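Local coordinates for malonyl-CoA-[acyl-carrier-protein] transacylase (Coxiella burnetii, PDB 3TQE) that probably transfers the malonyl group from malonyl-CoA to holo-acyl carrier protein, supplying the malonyl-ACP used in bacterial fatty acid synthesis, at residues A[134-139]-A[198-203]; A[156-161]-A[176-181]. All coordinates share one frame; numbering follows the deposited sequence. Where two conformers were deposited one is given.

Interaction 1: residues A[134-139]-A[198-203]; sequences GAMGAI and IPVSVP
The tight part of this contact is where the selenomethionine side chain of M136 crosses that of V200, with M136 CG 3.6 Å from V200 CG2. With CG anti to the carbonyl carbon (chi1 -59°) and chi2 extended (-171°), M136 SE rests 3.4 Å from V202 O. V172 and S174 of the neighbouring strand 170-174 also touch this side chain. I198 N donates a hydrogen bond to M136 O at 3.0 Å; the bond is straight at the hydrogen (166°), although the donor stands above the carbonyl plane. Alongside, I198 CG1 packs 4.0 Å from A138 CB.

Past I198 an inverse gamma turn centred on P199 diverts the chain from strand 134-140, and two waters bridge the looser side. One accepts from M136 N at 3.0 Å and lies within bonding reach of both I198 O and V200 O. The other accepts a hydrogen bond from G134 N at 2.9 Å and approaches S201 O.

Polar backbone groups are thus linked mainly through water where the edge pairing of a ferredoxin-like subdomain ends, whereas the M136 side chain lies about 5 Å, side chain to side chain, from H205, predicted to be in the active site.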
loop_
_atom_site.group_PDB
_atom_site.type_symbol
_atom_site.label_atom_id
_atom_site.label_comp_id
_atom_site.label_asym_id
_atom_site.label_seq_id
_atom_site.Cartn_x
_atom_site.Cartn_y
_atom_site.Cartn_z
ATOM N N GLY A 134 6.675 -19.822 2.294
ATOM C CA GLY A 134 5.529 -18.953 2.521
ATOM C C GLY A 134 4.757 -18.735 1.238
ATOM O O GLY A 134 5.235 -18.975 0.121
ATOM N N ALA A 135 3.551 -18.234 1.398
ATOM C CA ALA A 135 2.713 -17.920 0.265
ATOM C C ALA A 135 1.620 -16.951 0.675
ATOM O O ALA A 135 1.343 -16.752 1.848
ATOM C CB ALA A 135 2.079 -19.200 -0.322
HETATM N N MSE A 136 1.012 -16.365 -0.347
HETATM C CA MSE A 136 -0.196 -15.590 -0.203
HETATM C C MSE A 136 -1.162 -16.049 -1.242
HETATM O O MSE A 136 -0.775 -16.522 -2.311
HETATM C CB MSE A 136 0.063 -14.087 -0.365
HETATM C CG MSE A 136 1.056 -13.553 0.627
HETATM SE SE MSE A 136 1.218 -11.639 0.661
HETATM C CE MSE A 136 -0.315 -11.276 1.736
ATOM N N GLY A 137 -2.430 -15.898 -0.931
ATOM C CA GLY A 137 -3.488 -16.308 -1.816
ATOM C C GLY A 137 -4.683 -15.396 -1.742
ATOM O O GLY A 137 -5.028 -14.911 -0.693
ATOM N N ALA A 138 -5.330 -15.210 -2.876
ATOM C CA ALA A 138 -6.502 -14.381 -2.988
ATOM C C ALA A 138 -7.736 -15.226 -3.009
ATOM O O ALA A 138 -7.792 -16.216 -3.739
ATOM C CB ALA A 138 -6.422 -13.590 -4.262
ATOM N N ILE A 139 -8.725 -14.821 -2.223
ATOM C CA ILE A 139 -10.005 -15.492 -2.165
ATOM C C ILE A 139 -11.058 -14.464 -2.504
ATOM O O ILE A 139 -11.127 -13.412 -1.868
ATOM C CB ILE A 139 -10.286 -16.071 -0.799
ATOM C CG1 ILE A 139 -9.216 -17.104 -0.439
ATOM C CG2 ILE A 139 -11.662 -16.703 -0.772
ATOM C CD1 ILE A 139 -9.333 -17.631 0.956
ATOM N N ILE A 198 -1.255 -15.849 -5.166
ATOM C CA ILE A 198 -0.756 -14.607 -5.757
ATOM C C ILE A 198 0.743 -14.827 -5.982
ATOM O O ILE A 198 1.371 -15.529 -5.188
ATOM C CB ILE A 198 -0.945 -13.428 -4.769
ATOM C CG1 ILE A 198 -2.418 -13.244 -4.405
ATOM C CG2 ILE A 198 -0.400 -12.132 -5.336
ATOM C CD1 ILE A 198 -2.628 -12.252 -3.293
ATOM N N PRO A 199 1.333 -14.234 -7.041
ATOM C CA PRO A 199 2.764 -14.432 -7.337
ATOM C C PRO A 199 3.722 -13.632 -6.444
ATOM O O PRO A 199 4.450 -12.744 -6.908
ATOM C CB PRO A 199 2.872 -13.981 -8.803
ATOM C CG PRO A 199 1.793 -12.998 -8.957
ATOM C CD PRO A 199 0.656 -13.550 -8.157
ATOM N N VAL A 200 3.703 -13.953 -5.163
ATOM C CA VAL A 200 4.662 -13.432 -4.201
ATOM C C VAL A 200 5.186 -14.612 -3.388
ATOM O O VAL A 200 4.527 -15.640 -3.254
ATOM C CB VAL A 200 4.031 -12.384 -3.272
ATOM C CG1 VAL A 200 3.583 -11.148 -4.069
ATOM C CG2 VAL A 200 2.860 -12.989 -2.491
ATOM N N SER A 201 6.406 -14.495 -2.907
ATOM C CA SER A 201 6.988 -15.527 -2.057
ATOM C C SER A 201 6.727 -15.149 -0.600
ATOM O O SER A 201 6.611 -16.010 0.266
ATOM C CB SER A 201 8.499 -15.672 -2.327
ATOM O OG SER A 201 9.218 -14.463 -2.049
ATOM N N VAL A 202 6.618 -13.852 -0.333
ATOM C CA VAL A 202 6.716 -13.357 1.030
ATOM C C VAL A 202 5.356 -13.323 1.677
ATOM O O VAL A 202 4.465 -12.659 1.166
ATOM C CB VAL A 202 7.287 -11.929 1.017
ATOM C CG1 VAL A 202 7.303 -11.343 2.428
ATOM C CG2 VAL A 202 8.685 -11.956 0.406
ATOM N N PRO A 203 5.169 -14.047 2.786
ATOM C CA PRO A 203 3.860 -14.071 3.420
ATOM C C PRO A 203 3.689 -12.903 4.383
ATOM O O PRO A 203 3.886 -13.005 5.579
ATOM C CB PRO A 203 3.873 -15.399 4.163
ATOM C CG PRO A 203 5.305 -15.555 4.575
ATOM C CD PRO A 203 6.103 -15.005 3.412
HETATM O O HOH W 1 8.315 -18.125 0.687
HETATM O O HOH W 2 2.184 -16.887 -3.011
#

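Interaction 2: residues A[156-161]-A[176-181]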
loop_
_atom_site.group_PDB
_atom_site.type_symbol
_atom_site.label_atom_id
_atom_site.label_comp_id
_atom_site.label_asym_id
_atom_site.label_seq_id
_atom_site.Cartn_x
_atom_site.Cartn_y
_atom_site.Cartn_z
ATOM N N LEU A 156 -3.740 -26.564 10.784
ATOM C CA LEU A 156 -3.151 -27.832 11.204
ATOM C C LEU A 156 -1.750 -27.642 11.757
ATOM O O LEU A 156 -0.838 -28.402 11.480
ATOM C CB LEU A 156 -3.184 -28.839 10.040
ATOM C CG LEU A 156 -4.593 -29.182 9.576
ATOM C CD1 LEU A 156 -4.579 -29.935 8.289
ATOM C CD2 LEU A 156 -5.302 -29.960 10.628
ATOM N N GLY A 157 -1.583 -26.598 12.567
ATOM C CA GLY A 157 -0.311 -26.339 13.195
ATOM C C GLY A 157 0.597 -25.333 12.524
ATOM O O GLY A 157 1.588 -24.864 13.122
ATOM N N GLN A 158 0.278 -25.017 11.276
ATOM C CA GLN A 158 0.988 -24.017 10.509
ATOM C C GLN A 158 0.260 -22.693 10.623
ATOM O O GLN A 158 -0.774 -22.585 11.269
ATOM C CB GLN A 158 1.071 -24.450 9.042
ATOM C CG GLN A 158 1.917 -25.688 8.810
ATOM C CD GLN A 158 2.143 -25.902 7.336
ATOM O OE1 GLN A 158 1.200 -26.235 6.621
ATOM N NE2 GLN A 158 3.374 -25.666 6.861
ATOM N N VAL A 159 0.836 -21.671 10.004
ATOM C CA VAL A 159 0.245 -20.351 9.976
ATOM C C VAL A 159 -0.501 -20.149 8.666
ATOM O O VAL A 159 0.041 -20.349 7.588
ATOM C CB VAL A 159 1.332 -19.265 10.066
ATOM C CG1 VAL A 159 0.739 -17.872 9.899
ATOM C CG2 VAL A 159 2.047 -19.365 11.372
ATOM N N VAL A 160 -1.737 -19.716 8.768
ATOM C CA VAL A 160 -2.473 -19.224 7.615
ATOM C C VAL A 160 -3.593 -18.363 8.138
ATOM O O VAL A 160 -4.345 -18.768 9.002
ATOM C CB VAL A 160 -3.002 -20.344 6.694
ATOM C CG1 VAL A 160 -3.850 -21.362 7.475
ATOM C CG2 VAL A 160 -3.768 -19.770 5.496
ATOM N N GLN A 161 -3.666 -17.135 7.653
ATOM C CA GLN A 161 -4.679 -16.230 8.125
ATOM C C GLN A 161 -4.942 -15.118 7.158
ATOM O O GLN A 161 -4.139 -14.871 6.286
ATOM C CB GLN A 161 -4.290 -15.635 9.457
ATOM C CG GLN A 161 -2.968 -14.989 9.540
ATOM C CD GLN A 161 -2.581 -14.772 11.014
ATOM O OE1 GLN A 161 -2.298 -15.728 11.759
ATOM N NE2 GLN A 161 -2.585 -13.543 11.431
ATOM N N HIS A 176 2.199 -20.131 5.798
ATOM C CA HIS A 176 2.984 -21.188 5.219
ATOM C C HIS A 176 2.386 -21.654 3.919
ATOM O O HIS A 176 1.164 -21.747 3.800
ATOM C CB HIS A 176 3.052 -22.363 6.161
ATOM C CG HIS A 176 3.886 -22.096 7.358
ATOM N ND1 HIS A 176 3.356 -21.962 8.620
ATOM C CD2 HIS A 176 5.223 -21.930 7.480
ATOM C CE1 HIS A 176 4.340 -21.729 9.472
ATOM N NE2 HIS A 176 5.483 -21.730 8.808
ATOM N N SER A 177 3.243 -21.992 2.973
ATOM C CA SER A 177 2.785 -22.292 1.636
ATOM C C SER A 177 1.797 -23.444 1.617
ATOM O O SER A 177 0.791 -23.384 0.937
ATOM C CB SER A 177 3.932 -22.591 0.700
ATOM O OG SER A 177 4.753 -23.529 1.247
ATOM N N GLU A 178 2.078 -24.494 2.375
ATOM C CA GLU A 178 1.209 -25.671 2.329
ATOM C C GLU A 178 -0.150 -25.324 2.905
ATOM O O GLU A 178 -1.188 -25.784 2.412
ATOM C CB GLU A 178 1.827 -26.826 3.114
ATOM C CG GLU A 178 3.181 -27.281 2.584
ATOM C CD GLU A 178 4.386 -26.557 3.248
ATOM O OE1 GLU A 178 4.163 -25.564 3.997
ATOM O OE2 GLU A 178 5.542 -27.011 3.010
ATOM N N ALA A 179 -0.155 -24.516 3.965
ATOM C CA ALA A 179 -1.366 -24.136 4.651
ATOM C C ALA A 179 -2.207 -23.211 3.804
ATOM O O ALA A 179 -3.418 -23.324 3.759
ATOM C CB ALA A 179 -1.022 -23.495 5.985
ATOM N N VAL A 180 -1.555 -22.260 3.146
ATOM C CA VAL A 180 -2.245 -21.412 2.202
ATOM C C VAL A 180 -2.928 -22.262 1.133
ATOM O O VAL A 180 -4.086 -22.041 0.830
ATOM C CB VAL A 180 -1.298 -20.354 1.602
ATOM C CG1 VAL A 180 -1.926 -19.692 0.386
ATOM C CG2 VAL A 180 -0.931 -19.372 2.698
ATOM N N ASP A 181 -2.227 -23.238 0.579
ATOM C CA ASP A 181 -2.839 -24.063 -0.453
ATOM C C ASP A 181 -4.030 -24.838 0.099
ATOM O O ASP A 181 -5.053 -24.956 -0.555
ATOM C CB ASP A 181 -1.807 -24.996 -1.070
ATOM C CG ASP A 181 -0.868 -24.301 -2.015
ATOM O OD1 ASP A 181 -1.177 -23.180 -2.455
ATOM O OD2 ASP A 181 0.189 -24.901 -2.370
#
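H176 and V159 clasp each other with two hydrogen bonds. V159 N donates to H176 ND1 at 2.9 Å, nearly straight (176°) and in the plane of the imidazole, so the ring is met at its edge; H176 N returns a bond to V159 O at 2.8 Å. Backbone and ring of one residue, which occupies the N-cap position of helix 177-189, therefore engage both the N-H and the carbonyl of the other.

The side chain of Q158 runs over this clasp. Its CB lies 3.4 Å from H176 ND1. CG, anti to the carbonyl carbon of Q158, continues past the ring at 4.0 Å from the same ND1. The chain then extends to CD, 3.8 Å from H176 CB, where the amide is turned almost parallel to the imidazole (planes 8° apart) as the two side chains cross. At the tip the two branches separate. OE1 touches A179 CB at 3.6 Å and accepts a hydrogen bond from R182, further along the helix. NE2 donates to E178 OE1 at 3.0 Å; the acceptor lies in the amide plane, but the donor comes from above the carboxylate plane, 53° out of it. Beneath this polar layer V160 packs on A179 and V180, and its side chain also touches C151 and A155 of helix 144-155.

The contact thus joins the loop leading into strand 160-167, and V160 at the strand's start, to the N-cap and first turn of helix 177-189. Because ND1 acts as an acceptor, it should carry no proton, consistent with a neutral ring protonated at NE2. The Q158 amide, gripped at both its oxygen and its nitrogen, has its rotation fixed between R182 and E178.

How the interactions relate
From the N terminus, strand 134-140 comes first and opens the loop that interaction 1 will close. After helix 144-155 the chain enters 156-161, makes the hairpin of strands 160-167 and 170-174, and closes the shorter loop of interaction 2 at 176-181. Helix 177-189 and edge strand 194-197 then lead to 198-203, which returns to 134-139, so interaction 2 is nested within interaction 1. Their centres are 11 Å apart and they touch directly, A135 O lying 3.6 Å from V180 CG2. Interaction 2 ties the start of helix 177-189 to the entry of strand 160-167; interaction 1 ties the sheet to the loop that carries H205.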